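Local coordinates for protein diaminopimelate decarboxylase (Aquifex aeolicus, PDB 2P3E) that probably catalyses the pyridoxal phosphate-dependent decarboxylation of meso-diaminopimelate to L-lysine, the last step of lysine biosynthesis by the diaminopimelate pathway, at residues B[2-7]-B[327-332]; B[70-75]-B[402-407]; B[358-363]-B[367-372]. All coordinates share one frame; numbering follows the deposited sequence.

Contact 1. Residues B[2-7]-B[327-332]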
loop_
_atom_site.group_PDB
_atom_site.type_symbol
_atom_site.label_atom_id
_atom_site.label_comp_id
_atom_site.label_asym_id
_atom_site.label_seq_id
_atom_site.Cartn_x
_atom_site.Cartn_y
_atom_site.Cartn_z
ATOM N N GLU B 2 2.817 -33.996 -5.278
ATOM C CA GLU B 2 2.741 -33.571 -3.837
ATOM C C GLU B 2 2.556 -32.042 -3.767
ATOM O O GLU B 2 3.375 -31.304 -4.314
ATOM C CB GLU B 2 4.001 -33.984 -3.089
ATOM C CG GLU B 2 3.940 -33.748 -1.584
ATOM O OE1 GLU B 2 6.943 -35.168 -1.285
ATOM N N LEU B 3 1.498 -31.603 -3.087
ATOM C CA LEU B 3 1.009 -30.216 -3.179
ATOM C C LEU B 3 2.093 -29.150 -2.954
ATOM O O LEU B 3 2.289 -28.286 -3.809
ATOM C CB LEU B 3 -0.194 -29.981 -2.251
ATOM C CG LEU B 3 -0.846 -28.589 -2.356
ATOM C CD1 LEU B 3 -1.432 -28.315 -3.771
ATOM C CD2 LEU B 3 -1.881 -28.369 -1.268
ATOM N N LEU B 4 2.797 -29.225 -1.824
ATOM C CA LEU B 4 3.807 -28.210 -1.479
ATOM C C LEU B 4 4.904 -28.060 -2.523
ATOM O O LEU B 4 5.306 -26.944 -2.850
ATOM C CB LEU B 4 4.423 -28.483 -0.106
ATOM C CG LEU B 4 3.525 -28.180 1.084
ATOM C CD1 LEU B 4 4.408 -28.014 2.305
ATOM C CD2 LEU B 4 2.660 -26.935 0.848
ATOM N N LYS B 5 5.375 -29.180 -3.061
ATOM C CA LYS B 5 6.377 -29.145 -4.135
ATOM C C LYS B 5 5.859 -28.600 -5.470
ATOM O O LYS B 5 6.643 -28.110 -6.291
ATOM C CB LYS B 5 7.040 -30.524 -4.308
ATOM C CG LYS B 5 7.961 -30.898 -3.132
ATOM C CD LYS B 5 8.440 -32.344 -3.222
ATOM C CE LYS B 5 8.937 -32.849 -1.861
ATOM N NZ LYS B 5 10.398 -32.647 -1.642
ATOM N N GLU B 6 4.546 -28.682 -5.682
ATOM C CA GLU B 6 3.905 -28.055 -6.833
ATOM C C GLU B 6 4.028 -26.539 -6.765
ATOM O O GLU B 6 4.134 -25.881 -7.798
ATOM C CB GLU B 6 2.432 -28.442 -6.939
ATOM C CG GLU B 6 2.204 -29.917 -7.321
ATOM C CD GLU B 6 0.740 -30.292 -7.324
ATOM O OE1 GLU B 6 -0.114 -29.495 -6.884
ATOM O OE2 GLU B 6 0.434 -31.415 -7.768
ATOM N N TYR B 7 4.005 -25.996 -5.548
ATOM C CA TYR B 7 4.251 -24.568 -5.345
ATOM C C TYR B 7 5.719 -24.241 -5.552
ATOM O O TYR B 7 6.071 -23.363 -6.351
ATOM C CB TYR B 7 3.781 -24.133 -3.950
ATOM C CG TYR B 7 2.290 -24.005 -3.840
ATOM C CD1 TYR B 7 1.637 -22.883 -4.339
ATOM C CD2 TYR B 7 1.520 -25.011 -3.236
ATOM C CE1 TYR B 7 0.272 -22.759 -4.273
ATOM C CE2 TYR B 7 0.144 -24.897 -3.151
ATOM C CZ TYR B 7 -0.476 -23.756 -3.662
ATOM O OH TYR B 7 -1.829 -23.596 -3.581
ATOM N N HIS B 327 -2.073 -19.644 -0.437
ATOM C CA HIS B 327 -2.063 -20.853 0.379
ATOM C C HIS B 327 -1.302 -20.581 1.679
ATOM O O HIS B 327 -0.226 -19.967 1.668
ATOM C CB HIS B 327 -1.459 -22.022 -0.397
ATOM C CG HIS B 327 -1.835 -23.376 0.142
ATOM N ND1 HIS B 327 -3.140 -23.796 0.252
ATOM C CD2 HIS B 327 -1.071 -24.406 0.581
ATOM C CE1 HIS B 327 -3.170 -25.022 0.757
ATOM N NE2 HIS B 327 -1.925 -25.421 0.951
ATOM N N ILE B 328 -1.901 -20.992 2.800
ATOM C CA ILE B 328 -1.305 -20.778 4.127
ATOM C C ILE B 328 -1.196 -22.123 4.867
ATOM O O ILE B 328 -2.197 -22.833 5.010
ATOM C CB ILE B 328 -2.100 -19.750 4.982
ATOM C CG1 ILE B 328 -2.222 -18.404 4.219
ATOM C CG2 ILE B 328 -1.436 -19.559 6.348
ATOM C CD1 ILE B 328 -2.980 -17.312 4.957
ATOM N N ILE B 329 0.015 -22.437 5.322
ATOM C CA ILE B 329 0.321 -23.712 5.957
ATOM C C ILE B 329 1.076 -23.482 7.262
ATOM O O ILE B 329 1.789 -22.467 7.401
ATOM C CB ILE B 329 1.156 -24.636 5.022
ATOM C CG1 ILE B 329 2.515 -23.988 4.682
ATOM C CG2 ILE B 329 0.342 -24.964 3.770
ATOM C CD1 ILE B 329 3.459 -24.833 3.805
ATOM N N PRO B 330 0.947 -24.426 8.218
ATOM C CA PRO B 330 1.742 -24.310 9.438
ATOM C C PRO B 330 3.218 -24.657 9.199
ATOM O O PRO B 330 3.553 -25.511 8.353
ATOM C CB PRO B 330 1.055 -25.294 10.396
ATOM C CG PRO B 330 0.504 -26.380 9.481
ATOM C CD PRO B 330 0.088 -25.636 8.226
ATOM N N VAL B 331 4.101 -23.944 9.883
ATOM C CA VAL B 331 5.527 -24.247 9.836
ATOM C C VAL B 331 5.788 -25.586 10.578
ATOM O O VAL B 331 6.703 -26.326 10.217
ATOM C CB VAL B 331 6.361 -23.061 10.423
ATOM C CG1 VAL B 331 7.825 -23.452 10.728
ATOM C CG2 VAL B 331 6.297 -21.836 9.481
ATOM N N GLU B 332 4.970 -25.867 11.598
ATOM C CA GLU B 332 4.992 -27.156 12.318
ATOM C C GLU B 332 3.662 -27.897 12.121
ATOM O O GLU B 332 2.610 -27.401 12.531
ATOM C CB GLU B 332 5.244 -26.955 13.826
ATOM C CG GLU B 332 6.656 -26.534 14.232
ATOM C CD GLU B 332 6.959 -26.742 15.730
ATOM O OE1 GLU B 332 6.090 -27.226 16.486
ATOM O OE2 GLU B 332 8.083 -26.417 16.174
#
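The N-terminal helix 3-7 packs here on the C-terminal beta domain of a fold-type III decarboxylase, where Leu3, Leu4 and Tyr7 meet His327, just before strand 328-330, and Ile329 within it. No hydrogen bond joins the two segments. The rings of Tyr7 and His327 lie nearly parallel, with planes at 9°, but they are slid apart and barely overlap. Their centroids are 5.3 Å apart. The hydroxyl end of the tyrosine sits by the root of the imidazole, with Tyr7 OH 3.6 Å from His327 CB. That hydroxyl is hydrogen-bonded to Tyr249 O, and His327 ND1 pairs with Tyr325 OH, so both polar ends are held from outside the contact. The Tyr7 ring also takes a cation-pi contact from Lys248. With chi1 at -175° Leu3 CG turns away from the backbone N, and CD2 reaches the far end of the imidazole, 3.7 Å from His327 NE2. Leu4 and Ile329 reach toward each other tip to tip. Leu18 and Tyr13 of the small N-terminal sheet also touch both residues of this pair. The methyl Ile329 CD1 sits at the fork of the leucine, 3.6 Å from Leu4 CD1 and 3.7 Å from Leu4 CD2.

Contact 2. Residues B[70-75]-B[402-407]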
loop_
_atom_site.group_PDB
_atom_site.type_symbol
_atom_site.label_atom_id
_atom_site.label_comp_id
_atom_site.label_asym_id
_atom_site.label_seq_id
_atom_site.Cartn_x
_atom_site.Cartn_y
_atom_site.Cartn_z
ATOM N N PRO B 70 17.334 -5.275 -4.454
ATOM C CA PRO B 70 18.456 -5.184 -5.384
ATOM C C PRO B 70 19.317 -6.446 -5.453
ATOM O O PRO B 70 19.904 -6.713 -6.504
ATOM C CB PRO B 70 19.286 -3.993 -4.877
ATOM C CG PRO B 70 18.780 -3.683 -3.513
ATOM C CD PRO B 70 17.429 -4.328 -3.332
ATOM N N HIS B 71 19.388 -7.203 -4.363
ATOM C CA HIS B 71 20.114 -8.475 -4.383
ATOM C C HIS B 71 19.418 -9.515 -5.266
ATOM O O HIS B 71 20.079 -10.298 -5.962
ATOM C CB HIS B 71 20.346 -9.002 -2.954
ATOM C CG HIS B 71 21.060 -8.016 -2.073
ATOM N ND1 HIS B 71 22.413 -7.759 -2.188
ATOM C CD2 HIS B 71 20.599 -7.182 -1.104
ATOM C CE1 HIS B 71 22.759 -6.833 -1.305
ATOM N NE2 HIS B 71 21.673 -6.460 -0.644
ATOM N N LEU B 72 18.087 -9.514 -5.268
ATOM C CA LEU B 72 17.351 -10.425 -6.135
ATOM C C LEU B 72 17.494 -10.021 -7.605
ATOM O O LEU B 72 17.630 -10.887 -8.484
ATOM C CB LEU B 72 15.875 -10.497 -5.720
ATOM C CG LEU B 72 15.598 -10.983 -4.282
ATOM C CD1 LEU B 72 14.096 -10.956 -3.962
ATOM C CD2 LEU B 72 16.166 -12.404 -4.038
ATOM N N VAL B 73 17.459 -8.715 -7.868
ATOM C CA VAL B 73 17.640 -8.207 -9.218
ATOM C C VAL B 73 19.064 -8.511 -9.705
ATOM O O VAL B 73 19.240 -8.926 -10.849
ATOM C CB VAL B 73 17.302 -6.701 -9.338
ATOM C CG1 VAL B 73 17.511 -6.220 -10.784
ATOM C CG2 VAL B 73 15.823 -6.444 -8.894
ATOM N N LYS B 74 20.053 -8.335 -8.827
ATOM C CA LYS B 74 21.456 -8.672 -9.167
ATOM C C LYS B 74 21.616 -10.135 -9.535
ATOM O O LYS B 74 22.302 -10.460 -10.511
ATOM C CB LYS B 74 22.429 -8.282 -8.042
ATOM C CG LYS B 74 23.914 -8.541 -8.428
ATOM C CD LYS B 74 24.844 -7.832 -7.478
ATOM C CE LYS B 74 26.222 -7.642 -8.105
ATOM N NZ LYS B 74 26.212 -6.445 -9.046
ATOM N N LEU B 75 20.972 -11.004 -8.769
ATOM C CA LEU B 75 20.941 -12.438 -9.019
ATOM C C LEU B 75 20.532 -12.791 -10.467
ATOM O O LEU B 75 21.178 -13.616 -11.143
ATOM C CB LEU B 75 19.984 -13.084 -8.003
ATOM C CG LEU B 75 20.152 -14.528 -7.547
ATOM C CD1 LEU B 75 21.402 -14.664 -6.669
ATOM C CD2 LEU B 75 18.940 -15.017 -6.769
ATOM N N LYS B 402 21.472 -15.556 3.334
ATOM C CA LYS B 402 21.933 -14.197 3.330
ATOM C C LYS B 402 20.782 -13.269 3.724
ATOM O O LYS B 402 19.655 -13.411 3.242
ATOM C CB LYS B 402 22.455 -13.805 1.935
ATOM C CG LYS B 402 23.722 -14.524 1.503
ATOM C CD LYS B 402 24.214 -14.033 0.120
ATOM C CE LYS B 402 23.163 -14.371 -0.950
ATOM N NZ LYS B 402 23.674 -14.566 -2.376
ATOM N N LEU B 403 21.069 -12.325 4.606
ATOM C CA LEU B 403 20.123 -11.275 4.896
ATOM C C LEU B 403 20.155 -10.292 3.728
ATOM O O LEU B 403 21.214 -9.723 3.433
ATOM C CB LEU B 403 20.455 -10.594 6.241
ATOM C CG LEU B 403 19.514 -9.489 6.757
ATOM C CD1 LEU B 403 18.111 -10.081 7.033
ATOM C CD2 LEU B 403 20.091 -8.892 8.036
ATOM N N ILE B 404 19.031 -10.144 3.019
ATOM C CA ILE B 404 19.009 -9.267 1.828
ATOM C C ILE B 404 18.199 -7.945 2.021
ATOM O O ILE B 404 18.267 -7.029 1.188
ATOM C CB ILE B 404 18.605 -10.038 0.528
ATOM C CG1 ILE B 404 17.212 -10.674 0.674
ATOM C CG2 ILE B 404 19.656 -11.106 0.183
ATOM C CD1 ILE B 404 16.558 -11.034 -0.645
ATOM N N ARG B 405 17.491 -7.846 3.142
ATOM C CA ARG B 405 16.942 -6.570 3.621
ATOM C C ARG B 405 16.778 -6.630 5.130
ATOM O O ARG B 405 16.091 -7.508 5.640
ATOM C CB ARG B 405 15.592 -6.238 2.958
ATOM C CG ARG B 405 15.154 -4.785 3.240
ATOM C CD ARG B 405 13.786 -4.438 2.649
ATOM N NE ARG B 405 13.378 -3.100 3.106
ATOM C CZ ARG B 405 13.501 -1.979 2.398
ATOM N NH1 ARG B 405 14.000 -1.996 1.169
ATOM N NH2 ARG B 405 13.071 -0.832 2.914
ATOM N N LYS B 406 17.420 -5.705 5.842
ATOM C CA LYS B 406 17.261 -5.622 7.300
ATOM C C LYS B 406 15.826 -5.209 7.606
ATOM O O LYS B 406 15.199 -4.476 6.822
ATOM C CB LYS B 406 18.208 -4.587 7.904
ATOM C CG LYS B 406 19.725 -4.932 7.766
ATOM C CD LYS B 406 20.601 -3.751 8.302
ATOM C CE LYS B 406 20.461 -2.483 7.429
ATOM N NZ LYS B 406 21.546 -1.451 7.658
ATOM N N ARG B 407 15.318 -5.686 8.736
ATOM C CA ARG B 407 14.060 -5.188 9.264
ATOM C C ARG B 407 14.203 -3.695 9.554
ATOM O O ARG B 407 15.209 -3.253 10.123
ATOM C CB ARG B 407 13.688 -5.935 10.541
ATOM C CG ARG B 407 12.271 -5.653 11.069
ATOM C CD ARG B 407 11.949 -6.560 12.264
ATOM N NE ARG B 407 12.143 -7.963 11.886
ATOM C CZ ARG B 407 11.263 -8.698 11.200
ATOM N NH1 ARG B 407 10.098 -8.169 10.794
ATOM N NH2 ARG B 407 11.566 -9.947 10.881
#
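This contact joins the barrel domain to the beta domain at the dimer interface: His71 and Leu72, on the first turn of helix 70-78, pack on Ile404 of strand 400-405. Ile404 sits in a classic beta bulge, where it and Arg405 both face Glu393 of the neighbouring strand. Its side chain points toward the helix and meets two residues with different branches. CG1 takes the tight place between the backbone N and carbonyl carbon (chi1 59°), and the delta methyl then reaches Leu72. There Ile404 CD1 lies 3.7 Å from Leu72 CD2, the two side chains crossing at about a right angle. Tyr39 adds to this apolar patch. The other branch, Ile404 CG2, is 3.8 Å from His71 CB. The imidazole runs past the isoleucine in the opposite sense and brings an edge to its carbonyl, with His71 CD2 3.3 Å from Ile404 O. This is a carbon contact near the ring plane. The hydrogen bonds to Ile404 O come instead from Asn69 ND2 and from Ser417 OG of the second subunit. His71 NE2 bonds to Ser417 O of that same subunit, which should hold the ring in its rotation. Helix, bulge and partner chain thus come together around Ile404 and His71, an arrangement in keeping with the homodimeric, two-domain build of fold-type III decarboxylases.

Contact 3. Residues B[358-363]-B[367-372]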
loop_
_atom_site.group_PDB
_atom_site.type_symbol
_atom_site.label_atom_id
_atom_site.label_comp_id
_atom_site.label_asym_id
_atom_site.label_seq_id
_atom_site.Cartn_x
_atom_site.Cartn_y
_atom_site.Cartn_z
ATOM N N ARG B 358 -10.952 -20.102 5.915
ATOM C CA ARG B 358 -9.970 -21.023 5.383
ATOM C C ARG B 358 -9.716 -22.181 6.331
ATOM O O ARG B 358 -9.588 -21.986 7.554
ATOM C CB ARG B 358 -8.650 -20.294 5.095
ATOM C CG ARG B 358 -7.592 -21.144 4.403
ATOM C CD ARG B 358 -7.831 -21.312 2.876
ATOM N NE ARG B 358 -7.981 -20.019 2.188
ATOM C CZ ARG B 358 -6.963 -19.239 1.827
ATOM N NH1 ARG B 358 -5.710 -19.623 2.056
ATOM N NH2 ARG B 358 -7.189 -18.066 1.224
ATOM N N GLU B 359 -9.607 -23.378 5.757
ATOM C CA GLU B 359 -9.249 -24.571 6.511
ATOM C C GLU B 359 -7.763 -24.547 6.838
ATOM O O GLU B 359 -6.918 -24.311 5.959
ATOM C CB GLU B 359 -9.580 -25.836 5.714
ATOM C CG GLU B 359 -11.061 -26.213 5.754
ATOM C CD GLU B 359 -11.486 -26.910 7.046
ATOM O OE1 GLU B 359 -10.674 -27.014 8.006
ATOM O OE2 GLU B 359 -12.655 -27.355 7.095
ATOM N N ILE B 360 -7.460 -24.768 8.110
ATOM C CA ILE B 360 -6.088 -24.781 8.581
ATOM C C ILE B 360 -5.997 -25.586 9.871
ATOM O O ILE B 360 -6.931 -25.593 10.671
ATOM C CB ILE B 360 -5.553 -23.340 8.821
ATOM C CG1 ILE B 360 -4.034 -23.357 9.032
ATOM C CG2 ILE B 360 -6.298 -22.655 9.977
ATOM C CD1 ILE B 360 -3.402 -21.954 9.073
ATOM N N GLU B 361 -4.875 -26.276 10.039
ATOM C CA GLU B 361 -4.541 -26.966 11.280
ATOM C C GLU B 361 -4.693 -25.970 12.411
ATOM O O GLU B 361 -4.321 -24.786 12.270
ATOM C CB GLU B 361 -3.101 -27.437 11.197
ATOM C CG GLU B 361 -2.812 -28.761 11.832
ATOM C CD GLU B 361 -1.405 -29.247 11.527
ATOM O OE1 GLU B 361 -1.069 -29.477 10.338
ATOM O OE2 GLU B 361 -0.638 -29.403 12.489
ATOM N N GLU B 362 -5.286 -26.423 13.514
ATOM C CA GLU B 362 -5.387 -25.607 14.703
ATOM C C GLU B 362 -3.956 -25.213 15.061
ATOM O O GLU B 362 -3.064 -26.076 15.093
ATOM C CB GLU B 362 -6.032 -26.389 15.858
ATOM C CG GLU B 362 -7.535 -26.520 15.748
ATOM C CD GLU B 362 -8.163 -27.254 16.925
ATOM O OE1 GLU B 362 -7.469 -28.050 17.591
ATOM O OE2 GLU B 362 -9.359 -27.025 17.181
ATOM N N VAL B 363 -3.732 -23.921 15.254
ATOM C CA VAL B 363 -2.418 -23.404 15.642
ATOM C C VAL B 363 -2.582 -22.570 16.897
ATOM O O VAL B 363 -3.662 -22.053 17.157
ATOM C CB VAL B 363 -1.763 -22.554 14.516
ATOM C CG1 VAL B 363 -1.220 -23.465 13.400
ATOM C CG2 VAL B 363 -2.749 -21.496 13.966
ATOM N N GLU B 367 3.123 -19.946 17.536
ATOM C CA GLU B 367 3.429 -20.776 16.365
ATOM C C GLU B 367 3.554 -19.912 15.116
ATOM O O GLU B 367 2.969 -18.839 15.054
ATOM C CB GLU B 367 2.325 -21.790 16.114
ATOM C CG GLU B 367 2.387 -23.015 16.979
ATOM C CD GLU B 367 1.409 -24.059 16.499
ATOM O OE1 GLU B 367 1.617 -24.659 15.411
ATOM O OE2 GLU B 367 0.426 -24.267 17.214
ATOM N N TYR B 368 4.285 -20.413 14.119
ATOM C CA TYR B 368 4.464 -19.694 12.854
ATOM C C TYR B 368 3.652 -20.302 11.709
ATOM O O TYR B 368 3.468 -21.532 11.653
ATOM C CB TYR B 368 5.946 -19.670 12.458
ATOM C CG TYR B 368 6.854 -19.140 13.536
ATOM C CD1 TYR B 368 6.958 -17.766 13.772
ATOM C CD2 TYR B 368 7.610 -20.019 14.334
ATOM C CE1 TYR B 368 7.808 -17.276 14.785
ATOM C CE2 TYR B 368 8.452 -19.539 15.349
ATOM C CZ TYR B 368 8.545 -18.179 15.561
ATOM O OH TYR B 368 9.386 -17.690 16.536
ATOM N N LEU B 369 3.179 -19.436 10.802
ATOM C CA LEU B 369 2.516 -19.864 9.563
ATOM C C LEU B 369 3.344 -19.406 8.349
ATOM O O LEU B 369 4.053 -18.396 8.429
ATOM C CB LEU B 369 1.108 -19.250 9.470
ATOM C CG LEU B 369 0.123 -19.500 10.635
ATOM C CD1 LEU B 369 -1.219 -18.787 10.412
ATOM C CD2 LEU B 369 -0.075 -21.001 10.775
ATOM N N ALA B 370 3.274 -20.170 7.258
ATOM C CA ALA B 370 3.868 -19.808 5.979
ATOM C C ALA B 370 2.791 -19.452 4.960
ATOM O O ALA B 370 1.907 -20.263 4.667
ATOM C CB ALA B 370 4.755 -20.942 5.446
ATOM N N VAL B 371 2.869 -18.228 4.442
ATOM C CA VAL B 371 1.981 -17.744 3.387
ATOM C C VAL B 371 2.728 -17.915 2.061
ATOM O O VAL B 371 3.780 -17.297 1.841
ATOM C CB VAL B 371 1.572 -16.241 3.594
ATOM C CG1 VAL B 371 0.582 -15.778 2.513
ATOM C CG2 VAL B 371 0.982 -16.019 5.011
ATOM N N LEU B 372 2.198 -18.768 1.180
ATOM C CA LEU B 372 2.943 -19.119 -0.040
ATOM C C LEU B 372 2.721 -18.094 -1.147
ATOM O O LEU B 372 1.830 -17.247 -1.030
ATOM C CB LEU B 372 2.567 -20.528 -0.532
ATOM C CG LEU B 372 2.734 -21.691 0.456
ATOM C CD1 LEU B 372 2.459 -23.007 -0.279
ATOM C CD2 LEU B 372 4.119 -21.695 1.123
#
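Segments 358-363 and 367-372 run in roughly opposite directions with no hydrogen bond between them, nearest at the loop residues Val363 and Glu367, whose CA atoms are 6.5 Å apart. Side chains make the contact. Leu369 is the apolar centre. Its CG lies anti to the carbonyl carbon (chi1 -56°), which turns the fork toward 358-363, and CD2 touches two residues there. Leu369 CD2 is 3.8 Å from Val363 CG1 and 3.9 Å from Ile360 CD1. Ile328, on the strand next to 368-371, packs against both Ile360 and Leu369. Near the connecting loop Glu367 lays its carboxylate across Val363. One oxygen, Glu367 OE2, comes within 3.4 Å of Val363 CA, while Glu367 OE1 is 3.7 Å from the methyl Val363 CG1. The carboxylate's polar partners lie outside the two segments: OE2 accepts the backbone N-H of Gln364 and makes a salt bridge with Arg336 NH1. The other end of that guanidinium, NH2, pairs with Glu361 OE2. Arg336 thus bridges the two acids. Their nearest oxygens, Glu361 OE2 and Glu367 OE1, are 6.0 Å apart, and the arginine probably eases their repulsion. An alanine in place of Glu367 would probably leave the Gln364 N-H without this acceptor, deprive Arg336 of one carboxylate and uncover one side of Val363. The short 364-366 link passes from strand 358-361, paired with 338-344, to strand 368-371, paired with 289-301 and 328-330: a short connection between two parts of the curled, mixed sheet of the C-terminal beta domain.

How the contacts relate
All three contacts reach the same mixed sheet of the beta domain. Contacts 1 and 3 are neighbours, their centres about 10 Å apart. They hold neighbouring strands, 328-330 and 368-371, which pair through backbone bonds such as Ala370 N to Ile329 O. Contact 2 lies apart, centred about 24 Å from contact 1 and about 26 Å from contact 3. Contacts 2 and 3 are buried, contact 1 only partly. Contact 1 sets one tyrosine ring and two leucines of a helix against a histidine and an isoleucine. Contact 3 mixes an apolar centre with a carboxylate beside it. Contact 2 joins isoleucine to leucine and a histidine edge to a backbone carbonyl, and alone involves the second subunit.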